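Carboxylic ester hydrolase (Aspergillus niger, PDB 7K4O) probably hydrolyses ester bonds of tannins, as a serine esterase of the tannase family that binds gallic acid. Local coordinates at residues 40-45 / 54-59; 79-84 / 114-119; 220-225 / 331-336; 347-352 / 369-374. One frame throughout, in Å; residues are numbered along the deposited sequence. Where two conformers were deposited one is given.

Contact 1 (40-45 / 54-59); sequences VTNSSV and TINYCN. With NAG (2-acetamido-2-deoxy-beta-D-glucopyranose), chain C; NAG (2-acetamido-2-deoxy-beta-D-glucopyranose), chain F.
With its CG between the backbone N and the carbonyl carbon (chi1 59°), Tyr57 brings its ring alongside the Val40 side chain, one face turned to it. Val40 has CG1 anti to its own N (chi1 179°). CG1 lies near CE1, CZ and OH of the tyrosine and CG2 near CE2 and CZ, both on the face that CB covers. Val40 CB is 3.7 Å from the Tyr57 centroid, in a CH-pi contact. Val40 and Tyr57 are an antiparallel hydrogen-bonded pair, as are Ser43 and Ile55. Between them the register slips by one, because Asn42 and Ser43 both face Ile55. This is a G1 beta bulge in the hairpin of strands 28-47 and 50-66. Asn42 N to Asn56 OD1 is 2.8 Å and nearly straight (170°). A water joins Ser43 OG (2.7 Å) to Tyr57 OH (2.9 Å). Cys58 is disulfide-bonded to Cys10. Asn42 ND2 and Asn59 ND2 each carry an N-linked sugar. The chemistry implies that the side-chain oxygen of Asn56 accepts the Asn42 N-H, which at the bulge has only a poorly angled approach to Ile55 O, while the Asn42 amide nitrogen is committed to its glycan.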
# COMPACT_ATOMS: atom_id res chain seq x y z
N VAL A 40 1.80 7.92 -28.46
CA VAL A 40 1.53 9.07 -27.55
C VAL A 40 2.77 9.94 -27.50
O VAL A 40 3.86 9.44 -27.15
CB VAL A 40 1.13 8.64 -26.14
CG1 VAL A 40 0.88 9.83 -25.24
CG2 VAL A 40 -0.08 7.72 -26.24
N THR A 41 2.62 11.20 -27.89
CA THR A 41 3.75 12.13 -28.00
C THR A 41 3.60 13.28 -27.03
O THR A 41 2.48 13.83 -26.88
CB THR A 41 3.81 12.65 -29.45
OG1 THR A 41 3.90 11.54 -30.32
CG2 THR A 41 4.94 13.63 -29.62
N ASN A 42 4.69 13.64 -26.36
CA ASN A 42 4.80 14.82 -25.48
C ASN A 42 3.72 14.81 -24.41
O ASN A 42 3.06 15.86 -24.20
CB ASN A 42 4.76 16.14 -26.25
CG ASN A 42 5.98 16.30 -27.13
OD1 ASN A 42 6.87 15.46 -27.13
ND2 ASN A 42 6.04 17.40 -27.88
N SER A 43 3.57 13.70 -23.70
CA SER A 43 2.63 13.61 -22.58
C SER A 43 3.29 14.15 -21.32
O SER A 43 4.28 13.58 -20.83
CB SER A 43 2.13 12.21 -22.45
OG SER A 43 1.30 12.06 -21.33
N SER A 44 2.70 15.17 -20.72
CA SER A 44 3.16 15.75 -19.44
C SER A 44 2.59 14.92 -18.30
O SER A 44 1.37 14.73 -18.28
CB SER A 44 2.73 17.20 -19.34
OG SER A 44 3.69 17.98 -20.02
N VAL A 45 3.44 14.43 -17.41
CA VAL A 45 3.00 13.51 -16.32
C VAL A 45 3.57 14.02 -15.02
O VAL A 45 4.66 14.62 -15.01
CB VAL A 45 3.40 12.05 -16.63
CG1 VAL A 45 2.72 11.55 -17.89
CG2 VAL A 45 4.89 11.90 -16.79
N THR A 54 8.04 14.79 -19.28
CA THR A 54 7.31 14.71 -20.55
C THR A 54 7.76 13.46 -21.28
O THR A 54 8.99 13.26 -21.45
CB THR A 54 7.53 15.97 -21.42
OG1 THR A 54 7.13 17.09 -20.64
CG2 THR A 54 6.69 15.96 -22.66
N ILE A 55 6.82 12.59 -21.65
CA ILE A 55 7.18 11.24 -22.18
C ILE A 55 6.56 10.99 -23.54
O ILE A 55 5.50 11.56 -23.88
CB ILE A 55 6.83 10.11 -21.19
CG1 ILE A 55 5.35 10.11 -20.86
CG2 ILE A 55 7.66 10.28 -19.94
CD1 ILE A 55 4.93 8.95 -19.97
N ASN A 56 7.20 10.12 -24.31
CA ASN A 56 6.69 9.58 -25.58
C ASN A 56 6.64 8.06 -25.42
O ASN A 56 7.61 7.50 -24.84
CB ASN A 56 7.64 9.88 -26.75
CG ASN A 56 7.94 11.36 -26.83
OD1 ASN A 56 7.05 12.18 -26.91
ND2 ASN A 56 9.21 11.72 -26.80
N TYR A 57 5.62 7.41 -25.95
CA TYR A 57 5.52 5.93 -25.87
C TYR A 57 4.54 5.39 -26.86
O TYR A 57 3.73 6.11 -27.47
CB TYR A 57 5.18 5.54 -24.42
CG TYR A 57 3.89 6.11 -23.88
CD1 TYR A 57 3.88 7.35 -23.26
CD2 TYR A 57 2.69 5.42 -24.02
CE1 TYR A 57 2.70 7.90 -22.77
CE2 TYR A 57 1.51 5.96 -23.52
CZ TYR A 57 1.52 7.20 -22.93
OH TYR A 57 0.33 7.71 -22.47
N CYS A 58 4.58 4.08 -26.99
CA CYS A 58 3.63 3.26 -27.71
C CYS A 58 2.67 2.66 -26.71
O CYS A 58 3.13 1.82 -25.89
CB CYS A 58 4.32 2.17 -28.49
SG CYS A 58 3.17 1.25 -29.52
N ASN A 59 1.41 3.03 -26.79
CA ASN A 59 0.37 2.42 -25.93
C ASN A 59 -0.12 1.16 -26.61
O ASN A 59 -0.83 1.23 -27.65
CB ASN A 59 -0.74 3.43 -25.69
CG ASN A 59 -2.01 2.85 -25.08
OD1 ASN A 59 -1.93 1.85 -24.38
ND2 ASN A 59 -3.18 3.43 -25.44
C1 NAG C . -4.44 2.97 -24.87
C2 NAG C . -5.26 4.19 -24.48
C3 NAG C . -6.63 3.68 -24.01
C4 NAG C . -7.25 2.84 -25.02
C5 NAG C . -6.31 1.70 -25.45
C6 NAG C . -6.82 0.82 -26.54
C7 NAG C . -3.91 6.09 -23.75
C8 NAG C . -3.39 6.80 -22.61
N2 NAG C . -4.65 4.97 -23.45
O3 NAG C . -7.41 4.81 -23.68
O4 NAG C . -8.37 2.20 -24.41
O5 NAG C . -5.07 2.25 -25.87
O6 NAG C . -7.29 1.52 -27.70
O7 NAG C . -3.68 6.42 -24.91
C1 NAG F . 7.13 17.66 -28.80
C2 NAG F . 6.60 18.45 -30.03
C3 NAG F . 7.75 18.86 -30.92
C4 NAG F . 8.76 19.60 -30.11
C5 NAG F . 9.18 18.77 -28.86
C6 NAG F . 10.21 19.49 -27.98
C7 NAG F . 4.33 17.77 -30.61
C8 NAG F . 3.54 16.76 -31.31
N2 NAG F . 5.66 17.65 -30.79
O3 NAG F . 7.18 19.63 -31.96
O4 NAG F . 9.91 19.68 -30.99
O5 NAG F . 8.02 18.53 -28.08
O6 NAG F . 9.61 20.70 -27.47
O7 NAG F . 3.83 18.62 -29.88
O HOH W 1 0.90 9.57 -20.31

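Contact 2 (79-84 / 114-119); sequences WLPAPT and GAASGM
The flat group of strand 79-81 is the Trp79 indole, while the puckered ring of Pro81 rests on a flat group of the other strand, the peptide joining Ala115 to Ala116. Pro81 CG lies 3.5 Å from Ala115 O, and its CD packs beside the same peptide. The indole starts on the same side of the sheet as Ser117 but swings clear of that strand. Its ring stacks with that of Tyr57, and at its edge NE1 is hydrogen-bonded to Glu77.

Two backbone bonds join the strands. Trp79 N reaches Ser117 O at 2.8 Å, and Ser117 N reaches Trp79 O at 3.0 Å. They make Trp79 and Ser117 an antiparallel hydrogen-bonded pair. The next residue on strand 79-81, Leu80, sends CD2 across to Ala116 CB at 3.8 Å, a small apolar contact on the other side of the sheet. Pro81 has no N-H to give, so the pairing cannot continue through its nitrogen. Ser117 OG, anti to its carbonyl carbon (chi1 -59°), folds back along its own strand. It donates to Ala115 O at 2.9 Å from above the carbonyl plane.

Gly114 has positive phi and is the C-prime residue of a Schellman motif. It ends helix 108-111 just before strand 115-120 starts. Within the mixed sheet, strand 115-120 runs antiparallel to strand 74-81 and parallel to strand 89-93. Helix 108-111 covers the Trp79 and Ser117 side through Val111, while strand 50-66 flanks strand 74-81 on its other edge.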
# COMPACT_ATOMS: atom_id res chain seq x y z
N TRP A 79 2.94 0.13 -21.97
CA TRP A 79 3.52 1.31 -22.63
C TRP A 79 4.98 1.01 -22.94
O TRP A 79 5.74 0.78 -22.00
CB TRP A 79 3.37 2.53 -21.78
CG TRP A 79 1.96 2.99 -21.55
CD1 TRP A 79 0.78 2.41 -21.95
CD2 TRP A 79 1.59 4.17 -20.82
NE1 TRP A 79 -0.28 3.15 -21.50
CE2 TRP A 79 0.18 4.21 -20.77
CE3 TRP A 79 2.31 5.15 -20.16
CZ2 TRP A 79 -0.50 5.25 -20.13
CZ3 TRP A 79 1.65 6.17 -19.50
CH2 TRP A 79 0.25 6.21 -19.48
N LEU A 80 5.34 1.13 -24.21
CA LEU A 80 6.72 0.86 -24.71
C LEU A 80 7.44 2.16 -25.01
O LEU A 80 6.98 2.97 -25.82
CB LEU A 80 6.62 0.02 -25.97
CG LEU A 80 5.95 -1.34 -25.88
CD1 LEU A 80 5.85 -1.96 -27.25
CD2 LEU A 80 6.71 -2.27 -24.95
N PRO A 81 8.56 2.43 -24.35
CA PRO A 81 9.40 3.56 -24.75
C PRO A 81 9.85 3.48 -26.21
O PRO A 81 9.94 2.43 -26.83
CB PRO A 81 10.64 3.47 -23.86
CG PRO A 81 10.18 2.59 -22.67
CD PRO A 81 9.11 1.67 -23.19
N ALA A 82 10.17 4.63 -26.76
CA ALA A 82 10.86 4.70 -28.06
C ALA A 82 12.13 3.85 -27.94
O ALA A 82 12.79 3.87 -26.89
CB ALA A 82 11.19 6.14 -28.36
N PRO A 83 12.52 3.18 -29.02
CA PRO A 83 13.74 2.36 -28.97
C PRO A 83 14.99 3.09 -28.49
O PRO A 83 15.73 2.51 -27.69
CB PRO A 83 13.87 1.90 -30.42
CG PRO A 83 12.46 1.83 -30.92
CD PRO A 83 11.78 3.01 -30.28
N THR A 84 15.12 4.39 -28.78
CA THR A 84 16.33 5.12 -28.34
C THR A 84 16.24 5.44 -26.85
O THR A 84 17.26 5.75 -26.29
CB THR A 84 16.61 6.36 -29.22
OG1 THR A 84 15.47 7.22 -29.22
CG2 THR A 84 16.99 5.93 -30.62
N GLY A 114 12.87 4.56 -19.01
CA GLY A 114 13.16 3.66 -20.12
C GLY A 114 12.71 2.24 -19.90
O GLY A 114 13.30 1.31 -20.50
N ALA A 115 11.63 2.06 -19.11
CA ALA A 115 11.04 0.73 -18.87
C ALA A 115 9.77 0.57 -19.66
O ALA A 115 8.88 1.44 -19.61
CB ALA A 115 10.79 0.53 -17.40
N ALA A 116 9.66 -0.57 -20.34
CA ALA A 116 8.37 -1.11 -20.77
C ALA A 116 7.54 -1.26 -19.50
O ALA A 116 8.04 -1.85 -18.54
CB ALA A 116 8.55 -2.38 -21.57
N SER A 117 6.34 -0.71 -19.48
CA SER A 117 5.55 -0.58 -18.23
C SER A 117 4.16 -1.19 -18.45
O SER A 117 3.52 -0.92 -19.46
CB SER A 117 5.43 0.88 -17.87
OG SER A 117 6.73 1.48 -17.68
N GLY A 118 3.75 -2.08 -17.56
CA GLY A 118 2.51 -2.84 -17.77
C GLY A 118 1.52 -2.80 -16.63
O GLY A 118 1.87 -2.63 -15.45
N MET A 119 0.26 -3.02 -17.01
CA MET A 119 -0.82 -3.26 -16.05
C MET A 119 -1.80 -4.27 -16.63
O MET A 119 -1.83 -4.52 -17.84
CB MET A 119 -1.54 -1.94 -15.72
CG MET A 119 -2.34 -1.40 -16.88
SD MET A 119 -2.97 0.27 -16.32
CE MET A 119 -3.99 0.64 -17.72

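Contact 3 (220-225 / 331-336); sequences TQHLYS and FDDAET. With GDE (3,4,5-trihydroxybenzoic acid), chain J.
One direct hydrogen bond carries this contact, from His222 ND1 to Asp333 OD1 at 2.8 Å (167°). The acceptor lies in the imidazole plane and is met on the syn side of the carboxylate. Ring and carboxylate planes are turned 65° apart. The other ring nitrogen, His222 NE2, faces gallic acid. It is 2.7 Å from the ligand hydroxyl OAD, and either partner could be the donor. A longer bond runs from NE2 to OAE. The histidine is thus gripped at both nitrogens, which fixes its rotation. The amide end of Gln221 lies over one ring face, with its NE2 bonded to Tyr325 OH and Gln218 O. That tyrosine hydroxyl also bonds Asp333 OD2 and so holds the carboxylate in place.

Waters make the second layer. One accepts from Ser225 N and lies within bonding distance of Asp333 OD2 and Gln221 O, with more acceptors around it than its two protons can serve. Another spans the backbone oxygens His222 O and Asp333 O, donating to both. A third lies between Ser225 OG and Ala334 N, where the bond to the nitrogen is weak.

Apolar packing is slight: Ser225 CB meets Ala334 CB at 3.8 Å. Ser225 OG against Asp333 CB is plain van der Waals contact. Together they set the start of helix 224-232 against the type I turn of Asp332 to Glu335.

The geometry is consistent with a second-shell carboxylate that orients a ligand-binding histidine. The site is the gallic acid pocket of a tannase, where Gln218, Gln219 and Ser421 also bond the ligand. His222 bonds two of its ring hydroxyls, consistent with a part in placing the gallate.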
# COMPACT_ATOMS: atom_id res chain seq x y z
N THR A 220 -10.72 -6.25 8.52
CA THR A 220 -11.67 -6.30 9.65
C THR A 220 -11.41 -5.12 10.61
O THR A 220 -12.41 -4.59 11.16
CB THR A 220 -11.58 -7.62 10.38
OG1 THR A 220 -11.76 -8.70 9.45
CG2 THR A 220 -12.63 -7.73 11.47
N GLN A 221 -10.18 -4.70 10.81
CA GLN A 221 -9.87 -3.60 11.76
C GLN A 221 -10.50 -2.30 11.30
O GLN A 221 -10.67 -1.40 12.18
CB GLN A 221 -8.38 -3.49 12.09
CG GLN A 221 -7.50 -3.06 10.94
CD GLN A 221 -7.49 -1.56 10.70
OE1 GLN A 221 -7.44 -0.79 11.68
NE2 GLN A 221 -7.59 -1.16 9.42
N HIS A 222 -10.91 -2.17 10.06
CA HIS A 222 -11.62 -0.97 9.56
C HIS A 222 -12.97 -0.80 10.32
O HIS A 222 -13.50 0.31 10.27
CB HIS A 222 -11.86 -1.02 8.08
CG HIS A 222 -10.72 -0.51 7.25
ND1 HIS A 222 -10.34 0.83 7.31
CD2 HIS A 222 -9.90 -1.12 6.34
CE1 HIS A 222 -9.37 1.03 6.42
NE2 HIS A 222 -9.06 -0.17 5.81
N LEU A 223 -13.47 -1.86 10.94
CA LEU A 223 -14.76 -1.81 11.71
C LEU A 223 -14.45 -1.51 13.16
O LEU A 223 -15.40 -1.30 13.89
CB LEU A 223 -15.51 -3.15 11.57
CG LEU A 223 -16.06 -3.48 10.20
CD1 LEU A 223 -16.79 -4.84 10.20
CD2 LEU A 223 -16.98 -2.42 9.66
N TYR A 224 -13.18 -1.53 13.60
CA TYR A 224 -12.86 -1.41 15.04
C TYR A 224 -13.39 -0.08 15.62
O TYR A 224 -14.11 -0.08 16.65
CB TYR A 224 -11.37 -1.55 15.30
CG TYR A 224 -10.99 -1.41 16.74
CD1 TYR A 224 -11.68 -2.10 17.74
CD2 TYR A 224 -10.00 -0.53 17.13
CE1 TYR A 224 -11.35 -1.92 19.07
CE2 TYR A 224 -9.66 -0.37 18.46
CZ TYR A 224 -10.38 -1.02 19.44
OH TYR A 224 -10.01 -0.86 20.77
N SER A 225 -13.06 1.06 15.03
CA SER A 225 -13.55 2.38 15.50
C SER A 225 -15.09 2.38 15.63
O SER A 225 -15.60 2.87 16.65
CB SER A 225 -13.10 3.47 14.59
OG SER A 225 -11.70 3.64 14.70
N PHE A 331 -8.79 10.25 12.25
CA PHE A 331 -9.78 9.25 12.71
C PHE A 331 -10.81 8.99 11.61
O PHE A 331 -12.04 9.20 11.82
CB PHE A 331 -10.43 9.76 14.01
CG PHE A 331 -9.56 9.63 15.23
CD1 PHE A 331 -8.67 10.63 15.58
CD2 PHE A 331 -9.65 8.52 16.04
CE1 PHE A 331 -7.86 10.49 16.69
CE2 PHE A 331 -8.84 8.39 17.15
CZ PHE A 331 -7.95 9.37 17.48
N ASP A 332 -10.38 8.46 10.46
CA ASP A 332 -11.29 8.22 9.32
C ASP A 332 -12.25 7.08 9.62
O ASP A 332 -13.42 7.23 9.31
CB ASP A 332 -10.53 7.92 8.02
CG ASP A 332 -9.99 9.16 7.32
OD1 ASP A 332 -9.33 9.96 7.99
OD2 ASP A 332 -10.21 9.30 6.09
N ASP A 333 -11.75 5.98 10.18
CA ASP A 333 -12.59 4.80 10.49
C ASP A 333 -13.70 5.26 11.45
O ASP A 333 -14.83 4.73 11.35
CB ASP A 333 -11.80 3.68 11.14
CG ASP A 333 -11.03 2.82 10.11
OD1 ASP A 333 -11.17 3.06 8.87
OD2 ASP A 333 -10.35 1.91 10.60
N ALA A 334 -13.37 6.20 12.33
CA ALA A 334 -14.31 6.65 13.40
C ALA A 334 -15.37 7.60 12.87
O ALA A 334 -16.30 7.97 13.68
CB ALA A 334 -13.54 7.29 14.54
N GLU A 335 -15.28 8.04 11.63
CA GLU A 335 -16.19 9.06 11.06
C GLU A 335 -17.65 8.71 11.40
O GLU A 335 -18.08 7.56 11.21
CB GLU A 335 -16.06 9.19 9.54
CG GLU A 335 -16.78 10.43 8.99
CD GLU A 335 -16.01 11.74 9.13
OE1 GLU A 335 -14.86 11.74 9.68
OE2 GLU A 335 -16.54 12.77 8.68
N THR A 336 -18.36 9.67 11.99
CA THR A 336 -19.80 9.53 12.31
C THR A 336 -20.62 10.30 11.28
O THR A 336 -20.05 11.02 10.47
CB THR A 336 -20.04 10.04 13.75
OG1 THR A 336 -19.50 11.37 13.87
CG2 THR A 336 -19.39 9.12 14.74
OAA GDE J . -5.70 0.38 -1.88
OAB GDE J . -6.22 2.21 -0.74
OAC GDE J . -7.75 -3.35 1.02
OAD GDE J . -7.21 0.40 3.94
OAE GDE J . -7.92 -2.15 3.56
CAF GDE J . -6.95 -1.21 0.09
CAG GDE J . -6.67 0.70 1.58
CAH GDE J . -6.16 0.95 -0.84
CAI GDE J . -7.39 -1.99 1.17
CAJ GDE J . -7.15 -0.07 2.66
CAK GDE J . -6.66 0.12 0.32
CAL GDE J . -7.47 -1.38 2.45
O HOH W 2 -10.71 1.54 13.23
O HOH W 3 -14.75 1.85 12.04
O HOH W 4 -10.62 6.05 13.43

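Contact 4 (347-352 / 369-374); sequences LDIDQL and DSLDGV. With GDE (3,4,5-trihydroxybenzoic acid), chain J.
Ile349 and Leu371 face each other and slide past one another in opposite directions. Ile349 CG1 lies 4.0 Å from Leu371 CG, so the middle of one chain meets the branch point of the other. The Ile349 CG1 branch is anti to the carbonyl carbon (chi1 -64°), and the chain then extends to carry CD1 over the backbone of 369-374. There CD1 rests 3.8 Å from Ser370 N and at a similar distance from the Asp369 carbonyl carbon. Leu347 comes in more loosely, with its CD1 4.3 Å from Leu371 CD1. Leu371 is therefore met by Leu347 and Ile349.

The segments flank helix 351-361: 347-352 leads into it, with Asp350 at its N-cap, and 369-374 follows it, in the loop before helix 376-390. In that loop Ser370 OG accepts from Asp372 N at 2.8 Å in an ST turn, and a type II turn follows from Leu371 to Val374, closed by Val374 N to Leu371 O.

Asn226 of helix 224-232 lies against Leu347, Ile349 and Leu371. Its amide also bonds Asp350 N and Asp348 O, which ties 347-352 to that helix. Further along, Leu352 turns away from the loop. Its CD1 packs 3.5 Å from CAJ of gallic acid, one of the ring carbons bearing a hydroxyl.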
# COMPACT_ATOMS: atom_id res chain seq x y z
N LEU A 347 -23.76 6.29 14.11
CA LEU A 347 -22.89 5.28 13.46
C LEU A 347 -22.85 5.52 11.95
O LEU A 347 -23.90 5.69 11.31
CB LEU A 347 -23.44 3.91 13.84
CG LEU A 347 -22.77 2.71 13.19
CD1 LEU A 347 -21.32 2.62 13.65
CD2 LEU A 347 -23.50 1.43 13.57
N ASP A 348 -21.65 5.45 11.38
CA ASP A 348 -21.44 5.47 9.91
C ASP A 348 -20.51 4.30 9.57
O ASP A 348 -19.30 4.44 9.82
CB ASP A 348 -20.86 6.81 9.49
CG ASP A 348 -20.81 6.98 7.98
OD1 ASP A 348 -21.20 6.04 7.25
OD2 ASP A 348 -20.37 8.07 7.55
N ILE A 349 -21.07 3.18 9.11
CA ILE A 349 -20.31 1.90 8.97
C ILE A 349 -19.19 2.11 7.95
O ILE A 349 -19.49 2.52 6.82
CB ILE A 349 -21.23 0.73 8.60
CG1 ILE A 349 -22.22 0.48 9.73
CG2 ILE A 349 -20.38 -0.51 8.33
CD1 ILE A 349 -23.34 -0.44 9.37
N ASP A 350 -17.96 1.82 8.35
CA ASP A 350 -16.80 1.97 7.44
C ASP A 350 -16.98 1.11 6.19
O ASP A 350 -17.19 -0.10 6.31
CB ASP A 350 -15.54 1.62 8.18
CG ASP A 350 -14.34 1.91 7.31
OD1 ASP A 350 -13.88 3.04 7.34
OD2 ASP A 350 -13.96 1.01 6.55
N GLN A 351 -16.81 1.72 5.03
CA GLN A 351 -17.07 1.10 3.71
C GLN A 351 -16.08 -0.07 3.50
O GLN A 351 -16.53 -1.11 3.01
CB GLN A 351 -16.96 2.15 2.60
CG GLN A 351 -17.55 1.69 1.26
CD GLN A 351 -16.68 0.75 0.44
OE1 GLN A 351 -15.46 0.79 0.48
NE2 GLN A 351 -17.31 -0.15 -0.31
N LEU A 352 -14.79 0.11 3.74
CA LEU A 352 -13.81 -0.96 3.41
C LEU A 352 -14.03 -2.14 4.35
O LEU A 352 -13.98 -3.29 3.92
CB LEU A 352 -12.38 -0.44 3.52
CG LEU A 352 -11.87 0.27 2.26
CD1 LEU A 352 -10.55 0.94 2.57
CD2 LEU A 352 -11.69 -0.69 1.09
N ASP A 369 -25.16 -3.55 6.15
CA ASP A 369 -26.32 -2.64 6.46
C ASP A 369 -26.41 -2.36 7.96
O ASP A 369 -27.05 -1.37 8.35
CB ASP A 369 -27.67 -3.22 6.01
CG ASP A 369 -27.86 -3.27 4.50
OD1 ASP A 369 -27.12 -2.56 3.77
OD2 ASP A 369 -28.75 -4.03 4.05
N SER A 370 -25.82 -3.21 8.78
CA SER A 370 -25.94 -3.12 10.25
C SER A 370 -24.68 -3.66 10.91
O SER A 370 -24.03 -4.58 10.36
CB SER A 370 -27.19 -3.87 10.68
OG SER A 370 -27.17 -4.13 12.05
N LEU A 371 -24.38 -3.17 12.11
CA LEU A 371 -23.43 -3.84 13.03
C LEU A 371 -24.15 -4.38 14.26
O LEU A 371 -23.49 -4.57 15.30
CB LEU A 371 -22.34 -2.82 13.42
CG LEU A 371 -21.38 -2.43 12.29
CD1 LEU A 371 -20.34 -1.46 12.83
CD2 LEU A 371 -20.72 -3.65 11.66
N ASP A 372 -25.46 -4.64 14.16
CA ASP A 372 -26.21 -5.15 15.35
C ASP A 372 -25.56 -6.44 15.82
O ASP A 372 -25.34 -7.33 15.00
CB ASP A 372 -27.67 -5.45 15.02
CG ASP A 372 -28.51 -4.20 14.81
OD1 ASP A 372 -28.05 -3.09 15.16
OD2 ASP A 372 -29.63 -4.35 14.27
N GLY A 373 -25.25 -6.54 17.09
CA GLY A 373 -24.69 -7.77 17.66
C GLY A 373 -23.18 -7.90 17.44
O GLY A 373 -22.61 -8.89 17.97
N VAL A 374 -22.54 -6.96 16.76
CA VAL A 374 -21.07 -7.04 16.49
C VAL A 374 -20.30 -6.43 17.67
O VAL A 374 -20.52 -5.29 17.99
CB VAL A 374 -20.73 -6.39 15.15
CG1 VAL A 374 -19.22 -6.43 14.90
CG2 VAL A 374 -21.49 -7.04 14.01
OAA GDE J . -5.70 0.38 -1.88
OAB GDE J . -6.22 2.21 -0.74
OAC GDE J . -7.75 -3.35 1.02
OAD GDE J . -7.21 0.40 3.94
OAE GDE J . -7.92 -2.15 3.56
CAF GDE J . -6.95 -1.21 0.09
CAG GDE J . -6.67 0.70 1.58
CAH GDE J . -6.16 0.95 -0.84
CAI GDE J . -7.39 -1.99 1.17
CAJ GDE J . -7.15 -0.07 2.66
CAK GDE J . -6.66 0.12 0.32
CAL GDE J . -7.47 -1.38 2.45

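Contacts 1 and 2 are neighbours in one sheet, with centres about 10 Å apart. Strand 50-66 lies next to strand 74-81, and Cys58 O comes within 2.9 Å of Leu80 N. Contacts 3 and 4 form a second pair, also about 10 Å apart between centres. They meet where Asp333 OD1 lies 3.1 Å from Asp350 OD1, a close approach of like charges, and where His222 NE2 lies 3.7 Å from Leu352 CD1. Both touch gallic acid, His222 by hydrogen bonds and Leu352 by packing. The two pairs are well separated, with about 40 Å between the centres of contacts 1 and 3.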